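Local coordinates for protein VirX1 (Cyanophage Syn10, PDB 6QGM) that iodinates diverse substrates as a marine viral halogenase, probably a flavin-dependent enzyme of the tryptophan halogenase family, at residues B[240-245]-B[332-337]; B[246-251]-B[328-333]; B[349-354]-B[394-399]; B[363-368]-B[390-395]. All coordinates share one frame; numbering follows the deposited sequence.

Interactions 1 to 3 are built around strands 331-333 and 349-350 of one small antiparallel sheet and the loops leading from it; interaction 4 packs together two neighbouring helices. Interactions 1 and 2 share K332 and R333, with centres about 10 Å apart. Interaction 3, its centre about 9 Å from that of interaction 2, starts on strand 349-350, where G331 O bonds F350 N at 3.0 Å. Helix 382-408 serves interactions 3 and 4 and receives K332, whose NZ lies 2.8 Å from D393 OD1 and 3.1 Å from D397 OD1 in salt bridges. The structure is apo, but the loop of interaction 3 packs on W280 and W282, which fit the WxWxIP motif of flavin-dependent halogenases.

Interaction 1 (B[240-245]-B[332-337]); sequences AFSPFS and KRTRAW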
# COMPACT_ATOMS: atom_id res chain seq x y z
N ALA B 240 -27.38 -1.87 -11.80
CA ALA B 240 -26.74 -3.04 -12.44
C ALA B 240 -26.32 -4.06 -11.37
O ALA B 240 -26.11 -3.66 -10.23
CB ALA B 240 -25.53 -2.58 -13.22
N PHE B 241 -26.14 -5.31 -11.79
CA PHE B 241 -25.70 -6.44 -10.93
C PHE B 241 -24.38 -7.01 -11.46
O PHE B 241 -24.37 -7.50 -12.58
CB PHE B 241 -26.81 -7.49 -10.90
CG PHE B 241 -26.51 -8.66 -10.01
CD1 PHE B 241 -26.63 -8.56 -8.63
CD2 PHE B 241 -26.07 -9.86 -10.56
CE1 PHE B 241 -26.33 -9.62 -7.81
CE2 PHE B 241 -25.75 -10.93 -9.73
CZ PHE B 241 -25.88 -10.79 -8.37
N SER B 242 -23.31 -6.97 -10.67
CA SER B 242 -22.02 -7.66 -10.96
C SER B 242 -22.06 -9.07 -10.38
O SER B 242 -22.01 -9.23 -9.17
CB SER B 242 -20.83 -6.92 -10.40
OG SER B 242 -20.75 -5.60 -10.88
N PRO B 243 -22.13 -10.14 -11.21
CA PRO B 243 -22.07 -11.51 -10.70
C PRO B 243 -20.63 -11.88 -10.28
O PRO B 243 -19.73 -11.22 -10.75
CB PRO B 243 -22.56 -12.34 -11.90
CG PRO B 243 -22.09 -11.55 -13.09
CD PRO B 243 -22.24 -10.09 -12.68
N PHE B 244 -20.47 -12.89 -9.43
CA PHE B 244 -19.15 -13.40 -8.96
C PHE B 244 -18.69 -14.62 -9.78
O PHE B 244 -17.72 -15.30 -9.33
CB PHE B 244 -19.21 -13.80 -7.48
CG PHE B 244 -19.41 -12.67 -6.49
CD1 PHE B 244 -18.71 -11.49 -6.62
CD2 PHE B 244 -20.28 -12.82 -5.41
CE1 PHE B 244 -18.89 -10.46 -5.71
CE2 PHE B 244 -20.45 -11.79 -4.50
CZ PHE B 244 -19.76 -10.61 -4.66
N SER B 245 -19.33 -14.89 -10.93
CA SER B 245 -19.20 -16.16 -11.71
C SER B 245 -17.77 -16.38 -12.22
O SER B 245 -17.46 -17.53 -12.61
CB SER B 245 -20.20 -16.23 -12.85
OG SER B 245 -20.39 -14.97 -13.43
N LYS B 332 -23.24 -8.72 -6.44
CA LYS B 332 -23.59 -7.44 -5.78
C LYS B 332 -24.09 -6.47 -6.84
O LYS B 332 -23.62 -6.54 -7.99
CB LYS B 332 -22.35 -6.82 -5.13
CG LYS B 332 -21.11 -6.96 -6.00
CD LYS B 332 -20.01 -5.99 -5.71
CE LYS B 332 -19.04 -5.92 -6.87
NZ LYS B 332 -17.83 -5.14 -6.50
N ARG B 333 -24.99 -5.57 -6.45
CA ARG B 333 -25.29 -4.35 -7.21
C ARG B 333 -24.00 -3.50 -7.23
O ARG B 333 -23.18 -3.61 -6.29
CB ARG B 333 -26.46 -3.60 -6.58
CG ARG B 333 -27.73 -4.42 -6.45
CD ARG B 333 -28.36 -4.68 -7.80
NE ARG B 333 -29.26 -5.83 -7.80
CZ ARG B 333 -29.92 -6.24 -8.86
NH1 ARG B 333 -29.81 -5.58 -10.00
NH2 ARG B 333 -30.70 -7.29 -8.79
N THR B 334 -23.84 -2.67 -8.26
CA THR B 334 -22.65 -1.80 -8.44
C THR B 334 -22.65 -0.72 -7.35
O THR B 334 -21.60 -0.10 -7.15
CB THR B 334 -22.61 -1.26 -9.88
OG1 THR B 334 -23.80 -0.52 -10.14
CG2 THR B 334 -22.52 -2.36 -10.90
N ARG B 335 -23.79 -0.50 -6.70
CA ARG B 335 -23.95 0.44 -5.56
C ARG B 335 -25.11 -0.03 -4.69
O ARG B 335 -26.09 -0.55 -5.24
CB ARG B 335 -24.26 1.85 -6.05
CG ARG B 335 -23.06 2.59 -6.63
CD ARG B 335 -23.44 3.99 -7.05
NE ARG B 335 -24.49 3.96 -8.05
CZ ARG B 335 -25.16 5.01 -8.48
NH1 ARG B 335 -24.86 6.22 -8.06
NH2 ARG B 335 -26.11 4.86 -9.38
N ALA B 336 -25.00 0.19 -3.38
CA ALA B 336 -26.02 -0.15 -2.37
C ALA B 336 -26.97 1.04 -2.16
O ALA B 336 -28.20 0.81 -2.05
CB ALA B 336 -25.32 -0.52 -1.09
N TRP B 337 -26.41 2.25 -2.09
CA TRP B 337 -27.15 3.52 -1.90
C TRP B 337 -27.21 4.27 -3.23
O TRP B 337 -26.16 4.76 -3.67
CB TRP B 337 -26.48 4.35 -0.81
CG TRP B 337 -27.38 5.36 -0.18
CD1 TRP B 337 -28.43 6.03 -0.75
CD2 TRP B 337 -27.29 5.84 1.17
NE1 TRP B 337 -29.00 6.89 0.14
CE2 TRP B 337 -28.33 6.79 1.34
CE3 TRP B 337 -26.45 5.56 2.25
CZ2 TRP B 337 -28.53 7.46 2.54
CZ3 TRP B 337 -26.66 6.21 3.44
CH2 TRP B 337 -27.67 7.17 3.58
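F241 and S242 pair with R333 and K332 in an antiparallel beta ladder, joining the outer strand 241-243 of a three-stranded sheet to its middle strand 331-333; F241 and R333 make the non-hydrogen-bonded pair, S242 and K332 the hydrogen-bonded one, with CA atoms 5.4 Å apart. The latter pair is bonded both ways, from S242 N to K332 O over 2.7 Å and from K332 N to S242 O over 3.0 Å. Just past the strand, T334 N donates to A240 O at 3.2 Å, and R333 CA adds a CA-H...O contact to the same oxygen. On one face of the sheet, the ring of F241, its CG opposite the backbone N (chi1 -177°), runs beside the K332 backbone and brings CE1 3.5 Å from K332 N. R333 bends at chi2 (-70°), which folds its guanidinium back so that F241 CB lies over one face of it, toward the rim and 3.7 Å from NH1. A hydrogen bond from NH1 to E239 O further fixes that group. On the other face, K332 is extended beyond CG and crosses F244 at about a right angle, CG meeting ring atom CZ at 4.1 Å, while CE passes S242 CB. This puts the ammonium group at helix 382-408, where D393 and D397 both form salt bridges with it. T334 sends OG1 to the carboxylate of E239; its methyl CG2 touches A240 CB and lies 3.7 Å from S242 OG.

Interaction 2 (B[246-251]-B[328-333]); sequences KKLAND and IGHGKR
H330 meets N250 and L248 at a pair of overlapping inverse gamma turns, centred on G329 and H330, that lead from strand 324-327 into strand 331-333. The facing segment 246-251 is the irregular connection between strands 241-243 and 252-258. The one hydrogen bond across the contact runs from H330 ND1 to N250 O, 2.6 Å long and nearly straight at 169°. The oxygen lies in the imidazole plane, at the ring edge, so the bond uses the in-plane N-H and sets the rotation of the ring. With CG opposite the backbone N (chi1 -154°), H330 reaches directly across to the connection. N250 offers its backbone here; its side-chain amide bonds elsewhere, ND2 to E352 and OD1 to Y417. The remaining contacts are van der Waals ones. The L248 and H330 side chains cross at about a right angle, with L248 CD1 3.6 Å from H330 NE2 and L248 CB 3.9 Å from H330 CE1. I328 instead lays its longer branch along the backbone of N250 and D251; the D251 carboxylate is hydrogen-bonded to S298 instead. At the end of that branch, I328 CD1 lies 3.7 Å from N250 O, the same oxygen that H330 holds.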
# COMPACT_ATOMS: atom_id res chain seq x y z
N LYS B 246 -16.93 -15.34 -12.21
CA LYS B 246 -15.51 -15.45 -12.62
C LYS B 246 -14.67 -16.18 -11.56
O LYS B 246 -13.65 -16.74 -11.98
CB LYS B 246 -14.97 -14.06 -12.99
CG LYS B 246 -15.06 -13.77 -14.49
CD LYS B 246 -15.65 -12.43 -14.93
CE LYS B 246 -16.28 -12.60 -16.30
NZ LYS B 246 -16.45 -11.30 -16.98
N LYS B 247 -15.07 -16.21 -10.28
CA LYS B 247 -14.31 -16.94 -9.21
C LYS B 247 -15.19 -17.95 -8.44
O LYS B 247 -14.63 -18.90 -7.82
CB LYS B 247 -13.64 -15.97 -8.24
CG LYS B 247 -14.58 -14.93 -7.63
CD LYS B 247 -13.85 -13.84 -6.93
CE LYS B 247 -14.80 -12.99 -6.13
NZ LYS B 247 -14.07 -11.89 -5.47
N LEU B 248 -16.51 -17.75 -8.44
CA LEU B 248 -17.47 -18.65 -7.76
C LEU B 248 -18.48 -19.16 -8.80
O LEU B 248 -19.22 -18.34 -9.36
CB LEU B 248 -18.16 -17.87 -6.63
CG LEU B 248 -17.25 -17.42 -5.50
CD1 LEU B 248 -17.95 -16.38 -4.63
CD2 LEU B 248 -16.80 -18.61 -4.67
N ALA B 249 -18.52 -20.48 -9.00
CA ALA B 249 -19.29 -21.14 -10.07
C ALA B 249 -20.75 -21.36 -9.65
O ALA B 249 -21.57 -21.60 -10.53
CB ALA B 249 -18.62 -22.44 -10.43
N ASN B 250 -21.06 -21.27 -8.35
CA ASN B 250 -22.38 -21.69 -7.80
C ASN B 250 -23.41 -20.58 -8.08
O ASN B 250 -23.20 -19.46 -7.65
CB ASN B 250 -22.25 -22.09 -6.32
CG ASN B 250 -21.37 -23.31 -6.15
OD1 ASN B 250 -21.20 -24.08 -7.09
ND2 ASN B 250 -20.83 -23.51 -4.95
N ASP B 251 -24.46 -20.91 -8.81
CA ASP B 251 -25.50 -19.95 -9.27
C ASP B 251 -26.90 -20.46 -8.89
O ASP B 251 -27.87 -19.73 -9.17
CB ASP B 251 -25.37 -19.74 -10.77
CG ASP B 251 -25.48 -21.03 -11.56
OD1 ASP B 251 -25.23 -22.11 -10.97
OD2 ASP B 251 -25.79 -20.96 -12.76
N ILE B 328 -30.32 -17.76 -7.01
CA ILE B 328 -29.47 -16.95 -6.09
C ILE B 328 -28.78 -15.89 -6.94
O ILE B 328 -28.09 -16.27 -7.92
CB ILE B 328 -28.47 -17.81 -5.29
CG1 ILE B 328 -27.58 -18.68 -6.18
CG2 ILE B 328 -29.22 -18.62 -4.25
CD1 ILE B 328 -26.23 -18.98 -5.57
N GLY B 329 -28.96 -14.61 -6.56
CA GLY B 329 -28.16 -13.50 -7.08
C GLY B 329 -26.76 -13.52 -6.51
O GLY B 329 -26.55 -12.73 -5.57
N HIS B 330 -25.85 -14.34 -7.05
CA HIS B 330 -24.48 -14.56 -6.51
C HIS B 330 -23.54 -13.45 -7.01
O HIS B 330 -22.86 -13.63 -8.04
CB HIS B 330 -23.95 -15.96 -6.84
CG HIS B 330 -22.94 -16.46 -5.87
ND1 HIS B 330 -22.53 -17.76 -5.85
CD2 HIS B 330 -22.28 -15.85 -4.86
CE1 HIS B 330 -21.64 -17.94 -4.89
NE2 HIS B 330 -21.48 -16.78 -4.27
N GLY B 331 -23.53 -12.33 -6.28
CA GLY B 331 -22.88 -11.09 -6.72
C GLY B 331 -23.34 -9.92 -5.88
O GLY B 331 -23.79 -10.13 -4.74
N LYS B 332 -23.24 -8.72 -6.44
CA LYS B 332 -23.59 -7.44 -5.78
C LYS B 332 -24.09 -6.47 -6.84
O LYS B 332 -23.62 -6.54 -7.99
CB LYS B 332 -22.35 -6.82 -5.13
CG LYS B 332 -21.11 -6.96 -6.00
CD LYS B 332 -20.01 -5.99 -5.71
CE LYS B 332 -19.04 -5.92 -6.87
NZ LYS B 332 -17.83 -5.14 -6.50
N ARG B 333 -24.99 -5.57 -6.45
CA ARG B 333 -25.29 -4.35 -7.21
C ARG B 333 -24.00 -3.50 -7.23
O ARG B 333 -23.18 -3.61 -6.29
CB ARG B 333 -26.46 -3.60 -6.58
CG ARG B 333 -27.73 -4.42 -6.45
CD ARG B 333 -28.36 -4.68 -7.80
NE ARG B 333 -29.26 -5.83 -7.80
CZ ARG B 333 -29.92 -6.24 -8.86
NH1 ARG B 333 -29.81 -5.58 -10.00
NH2 ARG B 333 -30.70 -7.29 -8.79

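Interaction 3 (B[349-354]-B[394-399]); sequences GFIEPL and HQIDSF
G349 and I396 mark the nearest backbone approach, with CA atoms 7.6 Å apart, where a weakly bonded edge strand and the loop after it run past helix 394-399, part of the long helix 382-408. No hydrogen bond crosses; the contact is buried strand-on-helix packing, carried by I351, I396 and F399. I396 has CG1 opposite its backbone N (chi1 -158°), which sends the longer branch out from the helix to the strand. G349, with no side chain, lets I396 CD1 rest directly on the backbone, 3.8 Å from both G349 CA and F350 N. I351 comes the other way, and the two isoleucines slide past each other in opposite directions: I351 CD1 meets I396 CG1 at 3.7 Å, and the two CG1 atoms are 3.9 Å apart. The same CD1 touches the next helical turn at F399 CB, 3.4 Å away. Here the side chains cross at about a right angle, and the F399 ring leads away from I351, leaving the methylene to do the touching. Beyond I351, E352 bonds W280, Y407 and N250, while P353 packs on W280 and W282, which fit the WxWxIP motif of flavin-dependent halogenases. Strand 349-350 bonds strand 331-333 through F350 and G331, and the start of helix 360-373 adjoins both segments, T361 OG1 bonding G349 O and L360 packing on F399.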
# COMPACT_ATOMS: atom_id res chain seq x y z
N GLY B 349 -26.65 -7.60 -2.22
CA GLY B 349 -25.58 -8.59 -2.49
C GLY B 349 -25.79 -9.90 -1.74
O GLY B 349 -26.63 -9.95 -0.80
N PHE B 350 -25.07 -10.93 -2.16
CA PHE B 350 -25.14 -12.29 -1.59
C PHE B 350 -23.86 -13.04 -1.97
O PHE B 350 -23.47 -13.01 -3.15
CB PHE B 350 -26.43 -12.97 -2.07
CG PHE B 350 -26.54 -14.43 -1.74
CD1 PHE B 350 -25.95 -15.39 -2.54
CD2 PHE B 350 -27.23 -14.86 -0.62
CE1 PHE B 350 -26.06 -16.74 -2.23
CE2 PHE B 350 -27.33 -16.21 -0.31
CZ PHE B 350 -26.75 -17.14 -1.12
N ILE B 351 -23.23 -13.68 -0.99
CA ILE B 351 -22.20 -14.74 -1.18
C ILE B 351 -22.83 -16.05 -0.70
O ILE B 351 -23.48 -16.02 0.34
CB ILE B 351 -20.90 -14.41 -0.44
CG1 ILE B 351 -20.43 -12.99 -0.70
CG2 ILE B 351 -19.81 -15.43 -0.75
CD1 ILE B 351 -19.53 -12.43 0.37
N GLU B 352 -22.67 -17.14 -1.44
CA GLU B 352 -23.12 -18.47 -0.97
C GLU B 352 -22.59 -18.63 0.46
O GLU B 352 -21.46 -18.22 0.73
CB GLU B 352 -22.64 -19.57 -1.92
CG GLU B 352 -21.12 -19.70 -2.03
CD GLU B 352 -20.70 -20.85 -2.91
OE1 GLU B 352 -21.52 -21.77 -3.06
OE2 GLU B 352 -19.64 -20.81 -3.51
N PRO B 353 -23.39 -19.19 1.40
CA PRO B 353 -23.04 -19.13 2.83
C PRO B 353 -21.99 -20.15 3.31
O PRO B 353 -22.17 -20.72 4.35
CB PRO B 353 -24.39 -19.38 3.50
CG PRO B 353 -25.05 -20.37 2.54
CD PRO B 353 -24.64 -19.91 1.15
N LEU B 354 -20.92 -20.33 2.55
CA LEU B 354 -19.79 -21.25 2.88
C LEU B 354 -19.01 -20.67 4.08
O LEU B 354 -18.40 -21.47 4.82
CB LEU B 354 -18.89 -21.41 1.65
CG LEU B 354 -17.78 -22.44 1.80
CD1 LEU B 354 -18.35 -23.82 2.07
CD2 LEU B 354 -16.89 -22.48 0.57
N HIS B 394 -16.23 -2.98 -0.71
CA HIS B 394 -14.92 -3.53 -0.28
C HIS B 394 -15.14 -4.84 0.48
O HIS B 394 -14.41 -5.82 0.21
CB HIS B 394 -14.12 -2.53 0.58
CG HIS B 394 -12.66 -2.85 0.62
ND1 HIS B 394 -12.14 -3.88 1.36
CD2 HIS B 394 -11.62 -2.30 -0.03
CE1 HIS B 394 -10.85 -3.96 1.17
NE2 HIS B 394 -10.50 -3.01 0.31
N GLN B 395 -16.11 -4.84 1.38
CA GLN B 395 -16.36 -5.96 2.33
C GLN B 395 -16.81 -7.20 1.55
O GLN B 395 -16.23 -8.28 1.77
CB GLN B 395 -17.39 -5.56 3.37
CG GLN B 395 -17.86 -6.75 4.20
CD GLN B 395 -18.12 -6.37 5.64
OE1 GLN B 395 -19.26 -6.41 6.12
NE2 GLN B 395 -17.04 -6.02 6.33
N ILE B 396 -17.80 -7.05 0.67
CA ILE B 396 -18.38 -8.21 -0.07
C ILE B 396 -17.35 -8.73 -1.08
O ILE B 396 -17.35 -9.94 -1.34
CB ILE B 396 -19.75 -7.86 -0.68
CG1 ILE B 396 -20.56 -9.12 -0.94
CG2 ILE B 396 -19.60 -6.99 -1.91
CD1 ILE B 396 -22.01 -8.85 -1.25
N ASP B 397 -16.48 -7.87 -1.59
CA ASP B 397 -15.37 -8.29 -2.50
C ASP B 397 -14.35 -9.11 -1.70
O ASP B 397 -13.91 -10.18 -2.20
CB ASP B 397 -14.71 -7.08 -3.18
CG ASP B 397 -15.43 -6.64 -4.46
OD1 ASP B 397 -16.42 -7.34 -4.88
OD2 ASP B 397 -15.00 -5.62 -5.06
N SER B 398 -13.98 -8.64 -0.50
CA SER B 398 -13.09 -9.36 0.46
C SER B 398 -13.63 -10.76 0.71
O SER B 398 -12.91 -11.74 0.47
CB SER B 398 -12.94 -8.60 1.74
OG SER B 398 -12.31 -7.35 1.50
N PHE B 399 -14.89 -10.84 1.15
CA PHE B 399 -15.51 -12.11 1.60
C PHE B 399 -15.66 -13.06 0.41
O PHE B 399 -15.47 -14.26 0.63
CB PHE B 399 -16.83 -11.84 2.34
CG PHE B 399 -16.67 -11.71 3.82
CD1 PHE B 399 -16.54 -12.85 4.61
CD2 PHE B 399 -16.57 -10.46 4.43
CE1 PHE B 399 -16.33 -12.75 5.97
CE2 PHE B 399 -16.36 -10.37 5.80
CZ PHE B 399 -16.26 -11.51 6.56

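Interaction 4 (B[363-368]-B[390-395]); sequences HENIEN and YTCDHQ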
# COMPACT_ATOMS: atom_id res chain seq x y z
N HIS B 363 -26.45 -6.87 8.37
CA HIS B 363 -26.14 -6.14 9.64
C HIS B 363 -25.03 -5.10 9.39
O HIS B 363 -25.08 -4.06 10.06
CB HIS B 363 -25.83 -7.03 10.86
CG HIS B 363 -24.89 -8.17 10.61
ND1 HIS B 363 -25.18 -9.46 11.03
CD2 HIS B 363 -23.71 -8.24 9.97
CE1 HIS B 363 -24.21 -10.27 10.66
NE2 HIS B 363 -23.29 -9.54 10.01
N GLU B 364 -24.11 -5.35 8.46
CA GLU B 364 -23.06 -4.38 8.07
C GLU B 364 -23.73 -3.12 7.52
O GLU B 364 -23.44 -2.03 8.04
CB GLU B 364 -22.09 -5.02 7.06
CG GLU B 364 -21.16 -4.03 6.38
CD GLU B 364 -20.02 -3.49 7.21
OE1 GLU B 364 -19.82 -3.93 8.39
OE2 GLU B 364 -19.31 -2.62 6.68
N ASN B 365 -24.60 -3.26 6.53
CA ASN B 365 -25.31 -2.11 5.91
C ASN B 365 -26.19 -1.42 6.96
O ASN B 365 -26.27 -0.18 6.92
CB ASN B 365 -26.07 -2.51 4.65
CG ASN B 365 -25.14 -2.66 3.47
OD1 ASN B 365 -23.92 -2.67 3.64
ND2 ASN B 365 -25.69 -2.78 2.27
N ILE B 366 -26.82 -2.17 7.87
CA ILE B 366 -27.69 -1.59 8.94
C ILE B 366 -26.82 -0.72 9.85
O ILE B 366 -27.19 0.45 10.07
CB ILE B 366 -28.46 -2.67 9.71
CG1 ILE B 366 -29.52 -3.35 8.84
CG2 ILE B 366 -29.08 -2.08 10.97
CD1 ILE B 366 -30.16 -4.57 9.45
N GLU B 367 -25.70 -1.26 10.33
CA GLU B 367 -24.78 -0.56 11.27
C GLU B 367 -24.17 0.67 10.59
O GLU B 367 -24.09 1.72 11.25
CB GLU B 367 -23.77 -1.51 11.90
CG GLU B 367 -22.71 -2.10 11.01
CD GLU B 367 -21.93 -3.26 11.63
OE1 GLU B 367 -22.49 -3.96 12.54
OE2 GLU B 367 -20.76 -3.49 11.19
N ASN B 368 -23.83 0.57 9.30
CA ASN B 368 -23.27 1.69 8.49
C ASN B 368 -24.33 2.78 8.26
O ASN B 368 -23.97 3.98 8.22
CB ASN B 368 -22.66 1.20 7.18
CG ASN B 368 -21.42 0.36 7.38
OD1 ASN B 368 -20.91 0.26 8.49
ND2 ASN B 368 -20.94 -0.26 6.31
N TYR B 390 -18.58 2.43 -0.94
CA TYR B 390 -17.19 1.93 -0.96
C TYR B 390 -16.99 0.91 0.17
O TYR B 390 -16.51 -0.19 -0.10
CB TYR B 390 -16.16 3.06 -0.86
CG TYR B 390 -14.75 2.53 -0.94
CD1 TYR B 390 -14.13 1.98 0.16
CD2 TYR B 390 -14.06 2.51 -2.14
CE1 TYR B 390 -12.86 1.44 0.09
CE2 TYR B 390 -12.78 2.00 -2.22
CZ TYR B 390 -12.17 1.47 -1.10
OH TYR B 390 -10.89 0.99 -1.19
N THR B 391 -17.35 1.26 1.40
CA THR B 391 -17.13 0.38 2.57
C THR B 391 -17.78 -0.98 2.33
O THR B 391 -17.13 -2.00 2.58
CB THR B 391 -17.65 1.03 3.86
OG1 THR B 391 -16.80 2.17 4.02
CG2 THR B 391 -17.63 0.12 5.06
N CYS B 392 -19.02 -1.00 1.84
CA CYS B 392 -19.81 -2.25 1.85
C CYS B 392 -19.49 -3.06 0.59
O CYS B 392 -19.57 -4.30 0.64
CB CYS B 392 -21.29 -1.93 2.05
SG CYS B 392 -22.24 -1.83 0.52
N ASP B 393 -19.08 -2.38 -0.49
CA ASP B 393 -18.49 -2.99 -1.71
C ASP B 393 -17.17 -3.68 -1.36
O ASP B 393 -17.01 -4.86 -1.69
CB ASP B 393 -18.26 -1.95 -2.79
CG ASP B 393 -17.84 -2.54 -4.11
OD1 ASP B 393 -18.73 -3.12 -4.78
OD2 ASP B 393 -16.63 -2.45 -4.43
N HIS B 394 -16.23 -2.98 -0.71
CA HIS B 394 -14.92 -3.53 -0.28
C HIS B 394 -15.14 -4.84 0.48
O HIS B 394 -14.41 -5.82 0.21
CB HIS B 394 -14.12 -2.53 0.58
CG HIS B 394 -12.66 -2.85 0.62
ND1 HIS B 394 -12.14 -3.88 1.36
CD2 HIS B 394 -11.62 -2.30 -0.03
CE1 HIS B 394 -10.85 -3.96 1.17
NE2 HIS B 394 -10.50 -3.01 0.31
N GLN B 395 -16.11 -4.84 1.38
CA GLN B 395 -16.36 -5.96 2.33
C GLN B 395 -16.81 -7.20 1.55
O GLN B 395 -16.23 -8.28 1.77
CB GLN B 395 -17.39 -5.56 3.37
CG GLN B 395 -17.86 -6.75 4.20
CD GLN B 395 -18.12 -6.37 5.64
OE1 GLN B 395 -19.26 -6.41 6.12
NE2 GLN B 395 -17.04 -6.02 6.33
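An antiparallel helical hairpin brings E364 and N365 of helix 360-373 against Q395 and C392 of helix 382-408; the two segments lie at 161° with their axes 10.5 Å apart. Polar side chains fill this buried interface, yet no hydrogen bond crosses it. E364 and Q395 approach from opposite directions, and Q395 OE1 lies beside the bent E364 chain, 3.1 Å from CG. The carboxylate and amide planes are turned 49° apart, and the two OE1 atoms, both acceptors, sit 3.4 Å from each other without bonding. E364 finds its partner within its own helix: N368 ND2 donates to E364 OE2 at 2.9 Å, from above the carboxylate plane. T391 presents its methyl to this bond, CG2 being 3.6 Å from N368 ND2 and equally far from E364 OE2. With chi1 at -65°, OG1 lies beside the backbone N and the methyl CG2 anti to it, pointing the methyl at helix 360-373 while OG1 turns back to G387 O. A second subunit also packs here, its I450 on N368 and its S446 on T391. N365 and C392 make the remaining contact, at the nearest approach of the two backbones (CA atoms 6.8 Å apart). N365 ND2 is held by G343 O, whereas N365 OD1 lies beside the cysteine, 3.2 Å from C392 CB and 3.6 Å from C392 SG.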